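Long-range contacts in phosphoserine aminotransferase (Bacillus circulans, PDB 1BT4), which catalyses the reversible, pyridoxal-phosphate-dependent transamination between 3-phosphohydroxypyruvate and phosphoserine, and the matching step that yields phosphohydroxythreonine: residues I170-S175 with L189-A194; T93-M98 with Q137-A142; P15-E20 with L251-E256. All coordinates share one frame; numbering follows the deposited sequence.

Contact 1 of 3, residues I170-S175 with L189-A194; sequences IGDMSS and LVYAGA. With PLP (pyridoxal-5'-phosphate), chain B.
The pyridoxal-phosphate site of this class-V aminotransferase rests on two neighbouring parallel strands of the central sheet, where D172 pairs with Y191. Backbone bonds zip them together: G171 N to L189 O, Y191 N to G171 O, and M173 N to Y191 O (2.8 Å). Within the D172-Y191 pair, D172 CA sits over one face of the tyrosine ring, 3.9 Å from its centroid, while I170 CG2 meets CE1 at the edge; the hydroxyl of Y191 is bonded to H146. With CG anti to the backbone N (chi1 -178°), D172 reaches out to the cofactor, and OD2 lies 2.7 Å from PLP N1. D172 OD1 is gripped twice: S174 OG donates to its syn lone pair (2.8 Å) and S174 N bonds it too (3.1 Å), the latter closing an Asx turn; together they hold the carboxylate's rotation. S174 OG also accepts a weak bond from G193 N, and S174 CB packs 3.3 Å from PLP C3. Replacing D172 by alanine is likely to leave the pyridine nitrogen without its carboxylate mate and the S174 hydroxyl less firmly fixed. A carboxylate so placed is consistent with stabilising positive charge on N1, as in related fold-type I enzymes.

Contact 2 of 3, residues T93-M98 with Q137-A142; sequences TANYVM and QLQDNA
The side-chain amide of N95 is the flat group at the centre of this contact: A142 CB rests over one of its faces, 3.5 Å from ND2, while in the amide plane ND2 donates to T93 O of its own strand (3.2 Å). These residues lie where strand 142-148 joins strand 93-98 in the parallel part of the large sheet of this aminotransferase fold. The T93 carbonyl is approached from well above its plane, so the bond from N95 ND2 is an angled one. Q139 N lies obliquely above the amide, 3.6 Å from N95 OD1, on the side of A142 CB, but the hydrogen-bond partner of OD1 is H117 on the neighbouring strand 116-121. The amide is thus held at both ends.

A type I turn from Q139 to A142 delivers the chain to the sheet, and a parallel bridge pairs T93 with A142. T93 N donates to N141 O at 3.1 Å, with the donor 36° out of the carbonyl plane, and A142 CA leans on T93 O through a CA-H...O contact of 3.4 Å. Backbone bonding of T93 with A143 carries the pairing on. L138 packs on L145 and V167.

On the T93 side chain, OG1 is anti to the backbone N (chi1 177°), which places the methyl between N and the carbonyl carbon and presents it to the turn. The extended side chain of Q139 crosses it at about a right angle, its OE1 3.5 Å from T93 CG2. T93 CG2 also covers N141 OD1 at 3.3 Å, and this buried oxygen has no hydrogen-bond partner in the model.

Contact 3 of 3, residues P15-E20 with L251-E256; sequences PLEVLE and LKWIEE
E17 and E256 meet around R21, whose NH2 takes a salt bridge from E17 OE1 and one from E256 OE2. The two glutamates come very close: E17 OE1 and E256 OE1 are 3.1 Å apart, an acceptor-acceptor approach and not a hydrogen bond. Their side chains run alongside one another, pointing opposite ways, with the carboxylate planes turned well away from each other. R21, bonded to both, probably offsets the repulsion between the two like charges.

Next to the paired carboxylates lies the indole of W253, whose CG is anti to the backbone N (chi1 176°), carrying the ring across to the other helix. P15 covers one face: its CB stands 3.6 Å from the centroid of the five-membered ring, almost on the ring normal, a CH-pi contact, and CG packs 3.5 Å from W253 CD2. The arrangement joins two helices running roughly antiparallel, with short axes crossing at 141° and passing 10.3 Å apart. P15 occupies the N-cap position of helix 16-24, and its carbonyl O accepts from L19 N in the first turn, while W253 and E256 belong to the last turns of helix 241-256. On the far side of helix 16-24, L16 packs on V27 of the second subunit, so this pair of helices lies close to the dimer interface.

The E17 carboxylate approaches the indole at its edge, the two planes 83° apart, with OE2 3.5 Å from W253 CD1. V18 CG1 fills in at the root of the indole, 3.6 Å from W253 CB.

Starting from the N terminus, the chain first lays down 15-20, the early half of contact 3, whose partner 251-256 comes more than 230 residues later. Contacts 2 and 1 both fall within that span. Contact 2 closes first, when 137-142 returns to 93-98 after a helix and a strand; contact 1 follows in series with a short loop between 170-175 and 189-194, so no two contacts cross. Contacts 1 and 2 belong to the same sheet, near its middle and toward one edge, with centres 19 Å apart. Contact 3 joins helices across the chain's centre from contact 2, its centre 39 Å away, and ties the N-terminal segment to the long helix 241-256.

Contact 1 of 3, residues I170-S175 with L189-A194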
ATOM      1  N   ILE A 170     -11.353 -11.055  17.818  1.00 15.82           N
ATOM      2  CA  ILE A 170     -10.546 -10.411  16.783  1.00 15.82           C
ATOM      3  C   ILE A 170      -9.093 -10.872  16.953  1.00 15.82           C
ATOM      4  O   ILE A 170      -8.562 -10.868  18.065  1.00 15.82           O
ATOM      5  CB  ILE A 170     -10.647  -8.868  16.883  1.00 16.55           C
ATOM      6  CG1 ILE A 170     -12.106  -8.432  16.698  1.00 16.55           C
ATOM      7  CG2 ILE A 170      -9.762  -8.211  15.838  1.00 16.55           C
ATOM      8  CD1 ILE A 170     -12.338  -6.940  16.774  1.00 16.55           C
ATOM      9  N   GLY A 171      -8.450 -11.265  15.858  1.00 18.42           N
ATOM     10  CA  GLY A 171      -7.089 -11.752  15.973  1.00 18.42           C
ATOM     11  C   GLY A 171      -6.086 -11.273  14.944  1.00 18.42           C
ATOM     12  O   GLY A 171      -6.342 -11.280  13.738  1.00 18.42           O
ATOM     13  N   ASP A 172      -4.938 -10.827  15.443  1.00 10.90           N
ATOM     14  CA  ASP A 172      -3.849 -10.364  14.596  1.00 10.90           C
ATOM     15  C   ASP A 172      -3.088 -11.626  14.178  1.00 10.90           C
ATOM     16  O   ASP A 172      -2.423 -12.269  15.004  1.00 10.90           O
ATOM     17  CB  ASP A 172      -2.934  -9.429  15.393  1.00 16.21           C
ATOM     18  CG  ASP A 172      -1.800  -8.865  14.566  1.00 16.21           C
ATOM     19  OD1 ASP A 172      -1.560  -9.327  13.422  1.00 16.21           O
ATOM     20  OD2 ASP A 172      -1.141  -7.935  15.072  1.00 16.21           O
ATOM     21  N   MET A 173      -3.224 -11.997  12.907  1.00 20.77           N
ATOM     22  CA  MET A 173      -2.562 -13.189  12.386  1.00 20.77           C
ATOM     23  C   MET A 173      -1.503 -12.856  11.353  1.00 20.77           C
ATOM     24  O   MET A 173      -1.193 -13.684  10.492  1.00 20.77           O
ATOM     25  CB  MET A 173      -3.584 -14.158  11.780  1.00 15.14           C
ATOM     26  CG  MET A 173      -4.501 -14.811  12.797  1.00 15.14           C
ATOM     27  SD  MET A 173      -5.635 -15.978  12.027  1.00 15.14           S
ATOM     28  CE  MET A 173      -6.373 -16.781  13.477  1.00 15.14           C
ATOM     29  N   SER A 174      -0.926 -11.663  11.460  1.00 14.97           N
ATOM     30  CA  SER A 174       0.101 -11.223  10.525  1.00 14.97           C
ATOM     31  C   SER A 174       1.174 -12.268  10.259  1.00 14.97           C
ATOM     32  O   SER A 174       1.434 -12.604   9.103  1.00 14.97           O
ATOM     33  CB  SER A 174       0.765  -9.935  11.008  1.00 14.45           C
ATOM     34  OG  SER A 174      -0.156  -8.860  11.073  1.00 14.45           O
ATOM     35  N   SER A 175       1.731 -12.845  11.321  1.00 14.39           N
ATOM     36  CA  SER A 175       2.800 -13.819  11.157  1.00 14.39           C
ATOM     37  C   SER A 175       2.468 -15.313  11.069  1.00 14.39           C
ATOM     38  O   SER A 175       3.373 -16.125  10.895  1.00 14.39           O
ATOM     39  CB  SER A 175       3.929 -13.562  12.169  1.00 16.94           C
ATOM     40  OG  SER A 175       3.484 -13.735  13.498  1.00 16.94           O
ATOM     41  N   LEU A 189     -13.433 -10.971  13.266  1.00 13.14           N
ATOM     42  CA  LEU A 189     -12.501 -10.299  12.379  1.00 13.14           C
ATOM     43  C   LEU A 189     -11.083 -10.818  12.579  1.00 13.14           C
ATOM     44  O   LEU A 189     -10.564 -10.864  13.700  1.00 13.14           O
ATOM     45  CB  LEU A 189     -12.551  -8.784  12.605  1.00 11.36           C
ATOM     46  CG  LEU A 189     -11.895  -7.871  11.561  1.00 11.36           C
ATOM     47  CD1 LEU A 189     -12.490  -6.495  11.656  1.00 11.36           C
ATOM     48  CD2 LEU A 189     -10.395  -7.812  11.724  1.00 11.36           C
ATOM     49  N   VAL A 190     -10.473 -11.212  11.466  1.00 11.09           N
ATOM     50  CA  VAL A 190      -9.104 -11.717  11.420  1.00 11.09           C
ATOM     51  C   VAL A 190      -8.317 -10.803  10.470  1.00 11.09           C
ATOM     52  O   VAL A 190      -8.830 -10.410   9.435  1.00 11.09           O
ATOM     53  CB  VAL A 190      -9.095 -13.181  10.899  1.00 22.29           C
ATOM     54  CG1 VAL A 190      -7.759 -13.526  10.253  1.00 22.29           C
ATOM     55  CG2 VAL A 190      -9.384 -14.136  12.039  1.00 22.29           C
ATOM     56  N   TYR A 191      -7.094 -10.429  10.827  1.00  7.71           N
ATOM     57  CA  TYR A 191      -6.314  -9.563   9.943  1.00  7.71           C
ATOM     58  C   TYR A 191      -4.846  -9.941   9.861  1.00  7.71           C
ATOM     59  O   TYR A 191      -4.322 -10.595  10.757  1.00  7.71           O
ATOM     60  CB  TYR A 191      -6.486  -8.080  10.304  1.00 11.03           C
ATOM     61  CG  TYR A 191      -5.936  -7.664  11.652  1.00 11.03           C
ATOM     62  CD1 TYR A 191      -6.599  -7.993  12.832  1.00 11.03           C
ATOM     63  CD2 TYR A 191      -4.787  -6.876  11.741  1.00 11.03           C
ATOM     64  CE1 TYR A 191      -6.140  -7.544  14.064  1.00 11.03           C
ATOM     65  CE2 TYR A 191      -4.323  -6.420  12.969  1.00 11.03           C
ATOM     66  CZ  TYR A 191      -5.004  -6.755  14.120  1.00 11.03           C
ATOM     67  OH  TYR A 191      -4.560  -6.282  15.326  1.00 11.03           O
ATOM     68  N   ALA A 192      -4.196  -9.533   8.769  1.00 15.20           N
ATOM     69  CA  ALA A 192      -2.789  -9.852   8.548  1.00 15.20           C
ATOM     70  C   ALA A 192      -2.082  -9.021   7.484  1.00 15.20           C
ATOM     71  O   ALA A 192      -2.584  -8.876   6.364  1.00 15.20           O
ATOM     72  CB  ALA A 192      -2.653 -11.327   8.186  1.00 10.13           C
ATOM     73  N   GLY A 193      -0.928  -8.457   7.843  1.00 10.66           N
ATOM     74  CA  GLY A 193      -0.139  -7.734   6.867  1.00 10.66           C
ATOM     75  C   GLY A 193       0.332  -8.879   5.974  1.00 10.66           C
ATOM     76  O   GLY A 193       0.705  -9.940   6.482  1.00 10.66           O
ATOM     77  N   ALA A 194       0.261  -8.705   4.657  1.00 18.78           N
ATOM     78  CA  ALA A 194       0.648  -9.760   3.724  1.00 18.78           C
ATOM     79  C   ALA A 194       2.135 -10.103   3.657  1.00 18.78           C
ATOM     80  O   ALA A 194       2.484 -11.250   3.395  1.00 18.78           O
ATOM     81  CB  ALA A 194       0.133  -9.427   2.325  1.00 10.92           C
TER
HETATM   82  N1  PLP B 363       1.320  -7.455  14.206  1.00  2.00           N
HETATM   83  C2  PLP B 363       1.969  -8.635  14.047  1.00  2.00           C
HETATM   84  C2A PLP B 363       1.578  -9.803  14.898  1.00  2.00           C
HETATM   85  C3  PLP B 363       2.974  -8.696  13.074  1.00  2.00           C
HETATM   86  O3  PLP B 363       3.661  -9.834  12.895  1.00  2.00           O
HETATM   87  C4  PLP B 363       3.281  -7.562  12.299  1.00  2.00           C
HETATM   88  C4A PLP B 363       4.283  -7.710  11.177  1.00  2.00           C
HETATM   89  C5  PLP B 363       2.573  -6.342  12.531  1.00  2.00           C
HETATM   90  C6  PLP B 363       1.596  -6.337  13.491  1.00  2.00           C
HETATM   91  C5A PLP B 363       2.883  -5.014  11.825  1.00  2.00           C
HETATM   92  O4P PLP B 363       2.683  -5.134  10.416  1.00  2.00           O
HETATM   93  P   PLP B 363       2.982  -3.816   9.533  1.00  2.00           P
HETATM   94  O1P PLP B 363       2.489  -4.112   8.140  1.00  2.00           O
HETATM   95  O2P PLP B 363       4.431  -3.487   9.732  1.00  2.00           O
HETATM   96  O3P PLP B 363       2.115  -2.672  10.154  1.00  2.00           O
HETATM   97  O   HOH W   1       1.428 -12.610   6.563  1.00  6.14           O

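Contact 2 of 3, residues T93-M98 with Q137-A142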
ATOM      1  N   THR A  93     -15.969  -1.589  26.371  1.00 21.43           N
ATOM      2  CA  THR A  93     -14.541  -1.685  26.651  1.00 21.43           C
ATOM      3  C   THR A  93     -13.829  -2.625  25.665  1.00 21.43           C
ATOM      4  O   THR A  93     -14.331  -3.702  25.350  1.00 21.43           O
ATOM      5  CB  THR A  93     -14.327  -2.183  28.123  1.00 30.92           C
ATOM      6  OG1 THR A  93     -12.932  -2.348  28.399  1.00 30.92           O
ATOM      7  CG2 THR A  93     -15.036  -3.511  28.351  1.00 30.92           C
ATOM      8  N   ALA A  94     -12.671  -2.206  25.164  1.00 15.37           N
ATOM      9  CA  ALA A  94     -11.906  -3.034  24.234  1.00 15.37           C
ATOM     10  C   ALA A  94     -11.042  -4.000  25.053  1.00 15.37           C
ATOM     11  O   ALA A  94     -10.133  -3.572  25.766  1.00 15.37           O
ATOM     12  CB  ALA A  94     -11.042  -2.160  23.335  1.00  5.21           C
ATOM     13  N   ASN A  95     -11.376  -5.291  25.010  1.00 16.21           N
ATOM     14  CA  ASN A  95     -10.631  -6.295  25.759  1.00 16.21           C
ATOM     15  C   ASN A  95      -9.479  -6.873  24.952  1.00 16.21           C
ATOM     16  O   ASN A  95      -9.653  -7.328  23.820  1.00 16.21           O
ATOM     17  CB  ASN A  95     -11.551  -7.408  26.261  1.00 20.36           C
ATOM     18  CG  ASN A  95     -12.375  -6.995  27.480  1.00 20.36           C
ATOM     19  OD1 ASN A  95     -12.329  -7.656  28.523  1.00 20.36           O
ATOM     20  ND2 ASN A  95     -13.143  -5.916  27.348  1.00 20.36           N
ATOM     21  N   TYR A  96      -8.304  -6.865  25.563  1.00 14.47           N
ATOM     22  CA  TYR A  96      -7.085  -7.354  24.935  1.00 14.47           C
ATOM     23  C   TYR A  96      -6.402  -8.464  25.723  1.00 14.47           C
ATOM     24  O   TYR A  96      -6.494  -8.517  26.951  1.00 14.47           O
ATOM     25  CB  TYR A  96      -6.107  -6.183  24.734  1.00  4.66           C
ATOM     26  CG  TYR A  96      -6.521  -5.280  23.571  1.00  4.66           C
ATOM     27  CD1 TYR A  96      -7.490  -4.288  23.765  1.00  4.66           C
ATOM     28  CD2 TYR A  96      -5.935  -5.448  22.312  1.00  4.66           C
ATOM     29  CE1 TYR A  96      -7.892  -3.484  22.691  1.00  4.66           C
ATOM     30  CE2 TYR A  96      -6.344  -4.652  21.238  1.00  4.66           C
ATOM     31  CZ  TYR A  96      -7.327  -3.674  21.426  1.00  4.66           C
ATOM     32  OH  TYR A  96      -7.741  -2.915  20.376  1.00  4.66           O
ATOM     33  N   VAL A  97      -5.784  -9.393  24.997  1.00 21.85           N
ATOM     34  CA  VAL A  97      -5.021 -10.488  25.606  1.00 21.85           C
ATOM     35  C   VAL A  97      -3.565 -10.052  25.389  1.00 21.85           C
ATOM     36  O   VAL A  97      -3.149  -9.821  24.249  1.00 21.85           O
ATOM     37  CB  VAL A  97      -5.278 -11.848  24.900  1.00 12.52           C
ATOM     38  CG1 VAL A  97      -4.493 -12.959  25.586  1.00 12.52           C
ATOM     39  CG2 VAL A  97      -6.756 -12.180  24.907  1.00 12.52           C
ATOM     40  N   MET A  98      -2.831  -9.841  26.480  1.00 20.68           N
ATOM     41  CA  MET A  98      -1.437  -9.394  26.403  1.00 20.68           C
ATOM     42  C   MET A  98      -0.473 -10.572  26.427  1.00 20.68           C
ATOM     43  O   MET A  98      -0.331 -11.262  27.440  1.00 20.68           O
ATOM     44  CB  MET A  98      -1.130  -8.403  27.529  1.00 30.53           C
ATOM     45  CG  MET A  98      -2.077  -7.201  27.558  1.00 30.53           C
ATOM     46  SD  MET A  98      -1.910  -6.040  26.159  1.00 30.53           S
ATOM     47  CE  MET A  98      -3.004  -6.670  25.020  1.00 30.53           C
ATOM     48  N   GLN A 137     -10.322 -13.438  31.216  1.00 44.83           N
ATOM     49  CA  GLN A 137     -11.465 -12.808  31.871  1.00 44.83           C
ATOM     50  C   GLN A 137     -12.114 -11.749  30.983  1.00 44.83           C
ATOM     51  O   GLN A 137     -11.548 -10.675  30.767  1.00 44.83           O
ATOM     52  CB  GLN A 137     -10.997 -12.167  33.182  1.00 66.61           C
ATOM     53  CG  GLN A 137     -12.021 -11.282  33.868  1.00 66.61           C
ATOM     54  CD  GLN A 137     -11.389 -10.406  34.925  1.00 66.61           C
ATOM     55  OE1 GLN A 137     -11.270 -10.802  36.089  1.00 66.61           O
ATOM     56  NE2 GLN A 137     -10.957  -9.209  34.522  1.00 66.61           N
ATOM     57  N   LEU A 138     -13.318 -12.041  30.500  1.00 43.37           N
ATOM     58  CA  LEU A 138     -14.036 -11.111  29.634  1.00 43.37           C
ATOM     59  C   LEU A 138     -15.069 -10.299  30.415  1.00 43.37           C
ATOM     60  O   LEU A 138     -15.660 -10.790  31.382  1.00 43.37           O
ATOM     61  CB  LEU A 138     -14.732 -11.880  28.506  1.00 32.08           C
ATOM     62  CG  LEU A 138     -14.590 -11.307  27.096  1.00 32.08           C
ATOM     63  CD1 LEU A 138     -13.169 -11.500  26.654  1.00 32.08           C
ATOM     64  CD2 LEU A 138     -15.535 -12.003  26.129  1.00 32.08           C
ATOM     65  N   GLN A 139     -15.279  -9.054  29.993  1.00 55.19           N
ATOM     66  CA  GLN A 139     -16.257  -8.187  30.646  1.00 55.19           C
ATOM     67  C   GLN A 139     -17.640  -8.271  30.003  1.00 55.19           C
ATOM     68  O   GLN A 139     -17.783  -8.674  28.842  1.00 55.19           O
ATOM     69  CB  GLN A 139     -15.772  -6.735  30.679  1.00 52.99           C
ATOM     70  CG  GLN A 139     -14.533  -6.536  31.527  1.00 52.99           C
ATOM     71  CD  GLN A 139     -14.409  -5.119  32.050  1.00 52.99           C
ATOM     72  OE1 GLN A 139     -13.662  -4.303  31.503  1.00 52.99           O
ATOM     73  NE2 GLN A 139     -15.141  -4.818  33.118  1.00 52.99           N
ATOM     74  N   ASP A 140     -18.654  -7.888  30.772  1.00 46.53           N
ATOM     75  CA  ASP A 140     -20.038  -7.915  30.319  1.00 46.53           C
ATOM     76  C   ASP A 140     -20.306  -6.868  29.232  1.00 46.53           C
ATOM     77  O   ASP A 140     -21.160  -7.064  28.364  1.00 46.53           O
ATOM     78  CB  ASP A 140     -20.966  -7.698  31.519  1.00 55.42           C
ATOM     79  CG  ASP A 140     -22.439  -7.902  31.181  1.00 55.42           C
ATOM     80  OD1 ASP A 140     -22.794  -8.981  30.651  1.00 55.42           O
ATOM     81  OD2 ASP A 140     -23.245  -6.989  31.475  1.00 55.42           O
ATOM     82  N   ASN A 141     -19.572  -5.759  29.286  1.00 32.03           N
ATOM     83  CA  ASN A 141     -19.724  -4.676  28.314  1.00 32.03           C
ATOM     84  C   ASN A 141     -18.593  -4.636  27.269  1.00 32.03           C
ATOM     85  O   ASN A 141     -18.327  -3.591  26.673  1.00 32.03           O
ATOM     86  CB  ASN A 141     -19.804  -3.341  29.054  1.00 45.55           C
ATOM     87  CG  ASN A 141     -18.693  -3.178  30.080  1.00 45.55           C
ATOM     88  OD1 ASN A 141     -17.735  -3.957  30.115  1.00 45.55           O
ATOM     89  ND2 ASN A 141     -18.820  -2.167  30.929  1.00 45.55           N
ATOM     90  N   ALA A 142     -17.948  -5.783  27.047  1.00 20.62           N
ATOM     91  CA  ALA A 142     -16.845  -5.908  26.095  1.00 20.62           C
ATOM     92  C   ALA A 142     -17.310  -5.744  24.660  1.00 20.62           C
ATOM     93  O   ALA A 142     -18.302  -6.345  24.254  1.00 20.62           O
ATOM     94  CB  ALA A 142     -16.152  -7.261  26.263  1.00 20.68           C
TER

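Contact 3 of 3, residues P15-E20 with L251-E256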
ATOM      1  N   PRO A  15       7.869 -17.973  -2.443  1.00 21.56           N
ATOM      2  CA  PRO A  15       8.211 -19.193  -3.189  1.00 21.56           C
ATOM      3  C   PRO A  15       8.953 -18.839  -4.487  1.00 21.56           C
ATOM      4  O   PRO A  15       8.583 -17.884  -5.186  1.00 21.56           O
ATOM      5  CB  PRO A  15       6.841 -19.809  -3.474  1.00 18.92           C
ATOM      6  CG  PRO A  15       5.999 -19.317  -2.316  1.00 18.92           C
ATOM      7  CD  PRO A  15       6.417 -17.891  -2.198  1.00 18.92           C
ATOM      8  N   LEU A  16      10.022 -19.575  -4.786  1.00 17.32           N
ATOM      9  CA  LEU A  16      10.814 -19.320  -5.988  1.00 17.32           C
ATOM     10  C   LEU A  16       9.968 -19.431  -7.256  1.00 17.32           C
ATOM     11  O   LEU A  16      10.081 -18.592  -8.156  1.00 17.32           O
ATOM     12  CB  LEU A  16      12.024 -20.266  -6.044  1.00 16.46           C
ATOM     13  CG  LEU A  16      13.021 -20.195  -7.214  1.00 16.46           C
ATOM     14  CD1 LEU A  16      13.584 -18.785  -7.395  1.00 16.46           C
ATOM     15  CD2 LEU A  16      14.148 -21.188  -6.968  1.00 16.46           C
ATOM     16  N   GLU A  17       9.081 -20.428  -7.304  1.00 25.98           N
ATOM     17  CA  GLU A  17       8.228 -20.599  -8.480  1.00 25.98           C
ATOM     18  C   GLU A  17       7.212 -19.475  -8.680  1.00 25.98           C
ATOM     19  O   GLU A  17       6.883 -19.142  -9.825  1.00 25.98           O
ATOM     20  CB  GLU A  17       7.556 -21.974  -8.517  1.00 39.01           C
ATOM     21  CG  GLU A  17       6.761 -22.362  -7.290  1.00 39.01           C
ATOM     22  CD  GLU A  17       6.061 -23.721  -7.455  1.00 39.01           C
ATOM     23  OE1 GLU A  17       5.347 -23.897  -8.468  1.00 39.01           O
ATOM     24  OE2 GLU A  17       6.229 -24.612  -6.581  1.00 39.01           O
ATOM     25  N   VAL A  18       6.750 -18.857  -7.589  1.00 15.22           N
ATOM     26  CA  VAL A  18       5.803 -17.752  -7.718  1.00 15.22           C
ATOM     27  C   VAL A  18       6.532 -16.500  -8.199  1.00 15.22           C
ATOM     28  O   VAL A  18       5.956 -15.688  -8.927  1.00 15.22           O
ATOM     29  CB  VAL A  18       4.994 -17.469  -6.419  1.00 24.17           C
ATOM     30  CG1 VAL A  18       4.525 -18.766  -5.787  1.00 24.17           C
ATOM     31  CG2 VAL A  18       5.780 -16.634  -5.451  1.00 24.17           C
ATOM     32  N   LEU A  19       7.807 -16.363  -7.822  1.00 13.67           N
ATOM     33  CA  LEU A  19       8.625 -15.219  -8.251  1.00 13.67           C
ATOM     34  C   LEU A  19       8.929 -15.335  -9.745  1.00 13.67           C
ATOM     35  O   LEU A  19       8.927 -14.336 -10.468  1.00 13.67           O
ATOM     36  CB  LEU A  19       9.937 -15.135  -7.454  1.00 10.02           C
ATOM     37  CG  LEU A  19       9.976 -14.536  -6.039  1.00 10.02           C
ATOM     38  CD1 LEU A  19      11.320 -14.829  -5.393  1.00 10.02           C
ATOM     39  CD2 LEU A  19       9.727 -13.043  -6.074  1.00 10.02           C
ATOM     40  N   GLU A  20       9.200 -16.562 -10.192  1.00 19.78           N
ATOM     41  CA  GLU A  20       9.483 -16.849 -11.602  1.00 19.78           C
ATOM     42  C   GLU A  20       8.251 -16.671 -12.501  1.00 19.78           C
ATOM     43  O   GLU A  20       8.348 -16.082 -13.577  1.00 19.78           O
ATOM     44  CB  GLU A  20      10.074 -18.254 -11.755  1.00 28.53           C
ATOM     45  CG  GLU A  20      11.394 -18.414 -11.020  1.00 28.53           C
ATOM     46  CD  GLU A  20      12.090 -19.712 -11.345  1.00 28.53           C
ATOM     47  OE1 GLU A  20      11.586 -20.779 -10.940  1.00 28.53           O
ATOM     48  OE2 GLU A  20      13.144 -19.662 -12.014  1.00 28.53           O
ATOM     49  N   LEU A 251      -1.340 -17.907  -3.137  1.00 11.42           N
ATOM     50  CA  LEU A 251      -2.484 -18.753  -2.790  1.00 11.42           C
ATOM     51  C   LEU A 251      -2.535 -20.000  -3.679  1.00 11.42           C
ATOM     52  O   LEU A 251      -2.799 -21.106  -3.196  1.00 11.42           O
ATOM     53  CB  LEU A 251      -3.790 -17.954  -2.895  1.00 14.97           C
ATOM     54  CG  LEU A 251      -3.887 -16.772  -1.919  1.00 14.97           C
ATOM     55  CD1 LEU A 251      -5.169 -15.979  -2.160  1.00 14.97           C
ATOM     56  CD2 LEU A 251      -3.797 -17.284  -0.465  1.00 14.97           C
ATOM     57  N   LYS A 252      -2.256 -19.820  -4.971  1.00 16.24           N
ATOM     58  CA  LYS A 252      -2.229 -20.933  -5.923  1.00 16.24           C
ATOM     59  C   LYS A 252      -1.165 -21.913  -5.449  1.00 16.24           C
ATOM     60  O   LYS A 252      -1.386 -23.123  -5.401  1.00 16.24           O
ATOM     61  CB  LYS A 252      -1.856 -20.441  -7.322  1.00 11.74           C
ATOM     62  CG  LYS A 252      -2.846 -19.492  -7.951  1.00 11.74           C
ATOM     63  CD  LYS A 252      -2.366 -19.130  -9.345  1.00 11.74           C
ATOM     64  CE  LYS A 252      -3.220 -18.061  -9.961  1.00 11.74           C
ATOM     65  NZ  LYS A 252      -2.768 -17.755 -11.341  1.00 11.74           N
ATOM     66  N   TRP A 253      -0.019 -21.360  -5.069  1.00 15.55           N
ATOM     67  CA  TRP A 253       1.098 -22.140  -4.577  1.00 15.55           C
ATOM     68  C   TRP A 253       0.742 -22.938  -3.323  1.00 15.55           C
ATOM     69  O   TRP A 253       1.043 -24.126  -3.263  1.00 15.55           O
ATOM     70  CB  TRP A 253       2.291 -21.224  -4.318  1.00 14.89           C
ATOM     71  CG  TRP A 253       3.481 -21.910  -3.727  1.00 14.89           C
ATOM     72  CD1 TRP A 253       4.492 -22.542  -4.403  1.00 14.89           C
ATOM     73  CD2 TRP A 253       3.792 -22.029  -2.335  1.00 14.89           C
ATOM     74  NE1 TRP A 253       5.409 -23.050  -3.515  1.00 14.89           N
ATOM     75  CE2 TRP A 253       5.004 -22.751  -2.237  1.00 14.89           C
ATOM     76  CE3 TRP A 253       3.161 -21.601  -1.159  1.00 14.89           C
ATOM     77  CZ2 TRP A 253       5.601 -23.053  -1.002  1.00 14.89           C
ATOM     78  CZ3 TRP A 253       3.749 -21.901   0.064  1.00 14.89           C
ATOM     79  CH2 TRP A 253       4.960 -22.624   0.134  1.00 14.89           C
ATOM     80  N   ILE A 254       0.093 -22.307  -2.337  1.00 16.78           N
ATOM     81  CA  ILE A 254      -0.286 -23.006  -1.091  1.00 16.78           C
ATOM     82  C   ILE A 254      -1.158 -24.213  -1.412  1.00 16.78           C
ATOM     83  O   ILE A 254      -1.088 -25.245  -0.741  1.00 16.78           O
ATOM     84  CB  ILE A 254      -1.071 -22.097  -0.092  1.00 11.77           C
ATOM     85  CG1 ILE A 254      -0.229 -20.881   0.313  1.00 11.77           C
ATOM     86  CG2 ILE A 254      -1.446 -22.894   1.165  1.00 11.77           C
ATOM     87  CD1 ILE A 254      -0.921 -19.925   1.279  1.00 11.77           C
ATOM     88  N   GLU A 255      -1.981 -24.068  -2.446  1.00 21.20           N
ATOM     89  CA  GLU A 255      -2.862 -25.140  -2.880  1.00 21.20           C
ATOM     90  C   GLU A 255      -2.018 -26.290  -3.459  1.00 21.20           C
ATOM     91  O   GLU A 255      -2.289 -27.461  -3.186  1.00 21.20           O
ATOM     92  CB  GLU A 255      -3.860 -24.611  -3.911  1.00 39.22           C
ATOM     93  CG  GLU A 255      -5.161 -25.380  -3.948  1.00 39.22           C
ATOM     94  CD  GLU A 255      -6.121 -24.823  -4.966  1.00 39.22           C
ATOM     95  OE1 GLU A 255      -6.798 -23.812  -4.663  1.00 39.22           O
ATOM     96  OE2 GLU A 255      -6.186 -25.398  -6.075  1.00 39.22           O
ATOM     97  N   GLU A 256      -0.975 -25.942  -4.216  1.00 19.64           N
ATOM     98  CA  GLU A 256      -0.068 -26.926  -4.805  1.00 19.64           C
ATOM     99  C   GLU A 256       0.679 -27.694  -3.719  1.00 19.64           C
ATOM    100  O   GLU A 256       1.150 -28.807  -3.942  1.00 19.64           O
ATOM    101  CB  GLU A 256       0.954 -26.237  -5.705  1.00 28.53           C
ATOM    102  CG  GLU A 256       0.339 -25.357  -6.755  1.00 28.53           C
ATOM    103  CD  GLU A 256       1.364 -24.675  -7.640  1.00 28.53           C
ATOM    104  OE1 GLU A 256       2.521 -24.455  -7.205  1.00 28.53           O
ATOM    105  OE2 GLU A 256       0.995 -24.341  -8.786  1.00 28.53           O
TER